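Local coordinates for protein putative peptidase (Chlamydophila abortus, PDB 3CE2) that probably acts as a zinc-dependent oligopeptidase of the M3B family, cleaving a variety of small bioactive peptides, at residues A[274-279]-A[425-430]; A[456-461]-A[603-608]. One frame throughout, in Å; residues are numbered along the deposited sequence.

Overall arrangement
Interaction 1 ties the loop between helices 266-271 and 278-289 to the loop that carries Glu430, which binds zinc together with the HExxH histidines His402 and His406. Interaction 2 joins helix 451-487 to the C-terminal helix 590-607, away from that zinc site. Interaction 1 is complete in the sequence before interaction 2 begins; their centres lie 30 Å apart and their nearest atoms about 13 Å. From the zinc ion bound by Glu430, Phe427 CB of interaction 1 is 13.6 Å distant and Leu458 CB of interaction 2 is 22.2 Å. Helix 431-447 connects the two regions: it starts immediately after Glu430, and its Leu445 touches Glu605.

Interaction 1: A[274-279]-A[425-430]; sequences NNIPTT and PIFLAE. With ZN (zinc ion), chain D.
The backbones of 274-279 and 425-430 approach most closely at Asn274 and Phe427, whose CA atoms are 8.1 Å apart, so side chains alone bridge the gap and no hydrogen bond crosses it. Asn274, Ile276, Pro425 and Phe427 all direct their CB atoms at the opposite segment. Asn274 brings its amide oxygen OD1 to 3.9 Å from Phe427 CB, at the root of the aromatic side chain; the amide and ring planes stand 72° apart. The other arm of that amide lies beside the proline, Asn274 ND2 being 4.3 Å from Pro425 CB. Ile276 and Phe427 come from opposite directions, Ile276 CD1 lying 3.8 Å from Phe427 CE1 in an apolar contact oblique to the ring. With CG anti to the backbone N (chi1 -175°), the ring of Phe427 is carried out to this methyl, while Leu428 CD2 sits in the ring plane at its edge. Tyr536 and Thr540 of helix 536-553 and Pro575 of helix 575-581 also pack on Phe427.

On one side the chain has just left helix 266-271 through a Schellman motif, in which Asn275, with positive phi, is the C-prime residue and Ile276 N bonds to Leu271 O. On the other it runs into the zinc site of a gluzincin-type metallopeptidase: Glu430 follows the HExxH helix as third protein ligand with His402 and His406. Glu430 OE2 coordinates the zinc at 2.5 Å, whereas OE1 stays 3.7 Å from the metal, consistent with binding through one oxygen. Two turns precede this ligand, closed by Leu428 N to Pro425 O and Ala429 N to Ile426 O, both 2.9 Å.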
loop_
_atom_site.group_PDB
_atom_site.type_symbol
_atom_site.label_atom_id
_atom_site.label_comp_id
_atom_site.label_asym_id
_atom_site.label_seq_id
_atom_site.Cartn_x
_atom_site.Cartn_y
_atom_site.Cartn_z
ATOM N N ASN A 274 -12.525 -7.534 -4.500
ATOM C CA ASN A 274 -11.422 -8.479 -4.585
ATOM C C ASN A 274 -11.842 -9.909 -4.328
ATOM O O ASN A 274 -10.999 -10.805 -4.252
ATOM C CB ASN A 274 -10.366 -8.111 -3.562
ATOM C CG ASN A 274 -9.449 -7.040 -4.052
ATOM O OD1 ASN A 274 -8.962 -6.225 -3.264
ATOM N ND2 ASN A 274 -9.183 -7.032 -5.364
ATOM N N ASN A 275 -13.145 -10.112 -4.163
ATOM C CA ASN A 275 -13.673 -11.434 -3.913
ATOM C C ASN A 275 -13.060 -12.130 -2.691
ATOM O O ASN A 275 -12.681 -13.298 -2.760
ATOM C CB ASN A 275 -13.445 -12.308 -5.123
ATOM C CG ASN A 275 -14.287 -13.536 -5.075
ATOM O OD1 ASN A 275 -15.238 -13.593 -4.299
ATOM N ND2 ASN A 275 -13.952 -14.535 -5.883
ATOM N N ILE A 276 -12.969 -11.428 -1.570
ATOM C CA ILE A 276 -12.405 -12.021 -0.375
ATOM C C ILE A 276 -13.512 -12.532 0.558
ATOM O O ILE A 276 -14.462 -11.811 0.862
ATOM C CB ILE A 276 -11.555 -10.999 0.363
ATOM C CG1 ILE A 276 -10.663 -10.244 -0.639
ATOM C CG2 ILE A 276 -10.771 -11.660 1.523
ATOM C CD1 ILE A 276 -9.334 -10.839 -0.828
ATOM N N PRO A 277 -13.411 -13.800 0.989
ATOM C CA PRO A 277 -14.403 -14.322 1.925
ATOM C C PRO A 277 -14.219 -13.635 3.269
ATOM O O PRO A 277 -13.085 -13.428 3.699
ATOM C CB PRO A 277 -14.043 -15.824 2.038
ATOM C CG PRO A 277 -13.097 -16.092 0.936
ATOM C CD PRO A 277 -12.394 -14.806 0.640
ATOM N N THR A 278 -15.318 -13.295 3.933
ATOM C CA THR A 278 -15.217 -12.591 5.206
ATOM C C THR A 278 -14.400 -13.428 6.177
ATOM O O THR A 278 -13.770 -12.903 7.107
ATOM C CB THR A 278 -16.586 -12.307 5.844
ATOM O OG1 THR A 278 -17.053 -13.487 6.498
ATOM C CG2 THR A 278 -17.606 -11.852 4.804
ATOM N N THR A 279 -14.383 -14.733 5.959
ATOM C CA THR A 279 -13.716 -15.571 6.936
ATOM C C THR A 279 -12.220 -15.313 6.950
ATOM O O THR A 279 -11.551 -15.509 7.954
ATOM C CB THR A 279 -14.012 -17.058 6.725
ATOM O OG1 THR A 279 -13.438 -17.489 5.483
ATOM C CG2 THR A 279 -15.525 -17.289 6.706
ATOM N N PRO A 425 -3.398 -6.126 -8.407
ATOM C CA PRO A 425 -4.202 -5.166 -7.648
ATOM C C PRO A 425 -3.466 -4.685 -6.391
ATOM O O PRO A 425 -2.397 -5.221 -6.050
ATOM C CB PRO A 425 -5.438 -5.980 -7.257
ATOM C CG PRO A 425 -4.915 -7.368 -7.077
ATOM C CD PRO A 425 -3.812 -7.514 -8.153
ATOM N N ILE A 426 -4.043 -3.687 -5.718
ATOM C CA ILE A 426 -3.412 -3.047 -4.552
ATOM C C ILE A 426 -3.149 -4.069 -3.449
ATOM O O ILE A 426 -2.094 -4.073 -2.823
ATOM C CB ILE A 426 -4.281 -1.902 -3.989
ATOM C CG1 ILE A 426 -4.474 -0.789 -5.033
ATOM C CG2 ILE A 426 -3.677 -1.345 -2.693
ATOM C CD1 ILE A 426 -3.277 0.179 -5.174
ATOM N N PHE A 427 -4.127 -4.938 -3.233
ATOM C CA PHE A 427 -3.999 -6.032 -2.303
ATOM C C PHE A 427 -2.660 -6.782 -2.442
ATOM O O PHE A 427 -2.198 -7.380 -1.502
ATOM C CB PHE A 427 -5.175 -6.995 -2.519
ATOM C CG PHE A 427 -5.231 -8.126 -1.536
ATOM C CD1 PHE A 427 -6.143 -8.110 -0.494
ATOM C CD2 PHE A 427 -4.366 -9.204 -1.647
ATOM C CE1 PHE A 427 -6.188 -9.144 0.418
ATOM C CE2 PHE A 427 -4.408 -10.223 -0.736
ATOM C CZ PHE A 427 -5.324 -10.193 0.302
ATOM N N LEU A 428 -2.034 -6.775 -3.611
ATOM C CA LEU A 428 -0.781 -7.530 -3.760
ATOM C C LEU A 428 0.435 -6.633 -3.939
ATOM O O LEU A 428 1.548 -7.119 -4.070
ATOM C CB LEU A 428 -0.844 -8.492 -4.952
ATOM C CG LEU A 428 -1.852 -9.637 -5.065
ATOM C CD1 LEU A 428 -1.657 -10.311 -6.421
ATOM C CD2 LEU A 428 -1.678 -10.657 -3.924
ATOM N N ALA A 429 0.231 -5.324 -3.949
ATOM C CA ALA A 429 1.310 -4.401 -4.333
ATOM C C ALA A 429 2.393 -4.178 -3.294
ATOM O O ALA A 429 3.392 -3.532 -3.579
ATOM C CB ALA A 429 0.727 -3.055 -4.769
ATOM N N GLU A 430 2.208 -4.659 -2.081
ATOM C CA GLU A 430 3.240 -4.421 -1.082
ATOM C C GLU A 430 4.114 -5.656 -0.797
ATOM O O GLU A 430 5.139 -5.558 -0.126
ATOM C CB GLU A 430 2.648 -3.802 0.206
ATOM C CG GLU A 430 2.577 -2.247 0.222
ATOM C CD GLU A 430 3.957 -1.538 0.120
ATOM O OE1 GLU A 430 4.838 -1.708 1.002
ATOM O OE2 GLU A 430 4.162 -0.775 -0.843
HETATM ZN ZN ZN D . 6.099 0.497 -1.729
#

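Interaction 2: A[456-461]-A[603-608]; sequences TILTRC and IQELSS
Leu458 and Leu606 form the centre of a helix-helix contact in the largely alpha-helical M3 peptidase fold, where helix 451-487 packs on the C-terminal helix 590-607 with the two segments running in roughly opposed directions. Leu458 CA and Leu606 CA are 6.5 Å apart, close enough for a side chain of one helix to touch the main chain of the other. Leu458 does so with its methyl CD1, 4.0 Å from Leu606 CA, while its second branch, CD2, lies 4.2 Å from Glu605 CB; the fork thus spans two successive residues. Leu606 returns the contact with CD1, 4.1 Å from Leu458 CB. The chi1 of 174°, CG anti to the backbone N, places that methyl against Leu458. No hydrogen bond crosses this interface.

In the next shell, Tyr298 and Ile301 of helix 292-306 touch Leu606, and Leu609 touches Leu458. Glu605 packs on Leu445 of helix 431-447, while its OE2 forms long, weak ion pairs with Lys601 and Lys602. The turn carrying Leu458 has regular helical bonds, such as Cys461 N to Ile457 O. The partner helix stops at Ser607, and Ser608 is the first residue to depart from helical torsions. There Gln604 O accepts two bonds from opposite faces of its plane, from Ser608 N at 3.1 Å and from Ser608 OG at 3.3 Å, the hydroxyl tilted 24° from the carbonyl plane.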
loop_
_atom_site.group_PDB
_atom_site.type_symbol
_atom_site.label_atom_id
_atom_site.label_comp_id
_atom_site.label_asym_id
_atom_site.label_seq_id
_atom_site.Cartn_x
_atom_site.Cartn_y
_atom_site.Cartn_z
ATOM N N THR A 456 20.677 -3.528 16.053
ATOM C CA THR A 456 20.095 -2.483 15.241
ATOM C C THR A 456 19.205 -3.087 14.160
ATOM O O THR A 456 18.034 -2.747 14.065
ATOM C CB THR A 456 21.176 -1.556 14.665
ATOM O OG1 THR A 456 21.620 -0.683 15.705
ATOM C CG2 THR A 456 20.636 -0.682 13.548
ATOM N N ILE A 457 19.746 -4.010 13.376
ATOM C CA ILE A 457 18.992 -4.645 12.298
ATOM C C ILE A 457 17.787 -5.425 12.806
ATOM O O ILE A 457 16.683 -5.304 12.277
ATOM C CB ILE A 457 19.862 -5.604 11.520
ATOM C CG1 ILE A 457 20.963 -4.835 10.817
ATOM C CG2 ILE A 457 19.031 -6.383 10.519
ATOM C CD1 ILE A 457 22.106 -5.718 10.406
ATOM N N LEU A 458 17.988 -6.236 13.831
ATOM C CA LEU A 458 16.886 -7.036 14.339
ATOM C C LEU A 458 15.787 -6.137 14.850
ATOM O O LEU A 458 14.604 -6.457 14.759
ATOM C CB LEU A 458 17.372 -7.946 15.457
ATOM C CG LEU A 458 18.034 -9.221 14.961
ATOM C CD1 LEU A 458 19.092 -9.675 15.933
ATOM C CD2 LEU A 458 16.976 -10.305 14.732
ATOM N N THR A 459 16.184 -5.002 15.399
ATOM C CA THR A 459 15.224 -4.131 16.038
ATOM C C THR A 459 14.362 -3.440 14.977
ATOM O O THR A 459 13.142 -3.327 15.137
ATOM C CB THR A 459 15.926 -3.132 16.974
ATOM O OG1 THR A 459 16.338 -3.830 18.155
ATOM C CG2 THR A 459 14.978 -2.043 17.380
ATOM N N ARG A 460 14.995 -3.024 13.879
ATOM C CA ARG A 460 14.294 -2.322 12.824
ATOM C C ARG A 460 13.276 -3.257 12.181
ATOM O O ARG A 460 12.129 -2.888 11.885
ATOM C CB ARG A 460 15.279 -1.815 11.781
ATOM C CG ARG A 460 14.643 -0.843 10.801
ATOM C CD ARG A 460 15.680 -0.080 10.016
ATOM N NE ARG A 460 16.555 -0.988 9.280
ATOM C CZ ARG A 460 17.814 -1.267 9.613
ATOM N NH1 ARG A 460 18.514 -2.116 8.873
ATOM N NH2 ARG A 460 18.375 -0.698 10.677
ATOM N N CYS A 461 13.723 -4.484 12.001
ATOM C CA CYS A 461 12.938 -5.529 11.417
ATOM C C CYS A 461 11.732 -5.947 12.267
ATOM O O CYS A 461 10.640 -6.154 11.745
ATOM C CB CYS A 461 13.853 -6.721 11.181
ATOM S SG CYS A 461 12.971 -8.196 10.800
ATOM N N ILE A 603 12.887 -13.195 16.977
ATOM C CA ILE A 603 12.798 -12.826 18.382
ATOM C C ILE A 603 13.837 -13.607 19.183
ATOM O O ILE A 603 14.483 -13.050 20.062
ATOM C CB ILE A 603 11.394 -13.065 18.960
ATOM C CG1 ILE A 603 10.382 -12.137 18.287
ATOM C CG2 ILE A 603 11.384 -12.848 20.461
ATOM C CD1 ILE A 603 8.984 -12.306 18.790
ATOM N N GLN A 604 14.014 -14.886 18.857
ATOM C CA GLN A 604 14.998 -15.717 19.552
ATOM C C GLN A 604 16.419 -15.296 19.255
ATOM O O GLN A 604 17.230 -15.236 20.167
ATOM C CB GLN A 604 14.823 -17.199 19.236
ATOM C CG GLN A 604 13.661 -17.851 19.966
ATOM C CD GLN A 604 13.302 -19.220 19.369
ATOM O OE1 GLN A 604 12.282 -19.824 19.731
ATOM N NE2 GLN A 604 14.140 -19.707 18.447
ATOM N N GLU A 605 16.745 -14.997 17.998
ATOM C CA GLU A 605 18.093 -14.463 17.725
ATOM C C GLU A 605 18.360 -13.259 18.611
ATOM O O GLU A 605 19.400 -13.170 19.239
ATOM C CB GLU A 605 18.275 -14.041 16.270
ATOM C CG GLU A 605 18.226 -15.160 15.263
ATOM C CD GLU A 605 18.619 -14.692 13.868
ATOM O OE1 GLU A 605 19.389 -13.707 13.774
ATOM O OE2 GLU A 605 18.172 -15.310 12.870
ATOM N N LEU A 606 17.401 -12.337 18.666
ATOM C CA LEU A 606 17.585 -11.078 19.383
ATOM C C LEU A 606 17.747 -11.348 20.863
ATOM O O LEU A 606 18.620 -10.778 21.533
ATOM C CB LEU A 606 16.387 -10.153 19.169
ATOM C CG LEU A 606 16.437 -8.863 20.001
ATOM C CD1 LEU A 606 17.574 -7.978 19.545
ATOM C CD2 LEU A 606 15.133 -8.093 19.947
ATOM N N SER A 607 16.884 -12.234 21.352
ATOM C CA SER A 607 16.820 -12.595 22.755
ATOM C C SER A 607 18.152 -13.129 23.266
ATOM O O SER A 607 18.552 -12.850 24.381
ATOM C CB SER A 607 15.729 -13.630 22.977
ATOM O OG SER A 607 15.367 -13.657 24.334
ATOM N N SER A 608 18.859 -13.885 22.453
ATOM C CA SER A 608 20.132 -14.377 22.913
ATOM C C SER A 608 21.315 -13.496 22.461
ATOM O O SER A 608 22.466 -13.906 22.526
ATOM C CB SER A 608 20.309 -15.851 22.536
ATOM O OG SER A 608 20.232 -16.019 21.138
#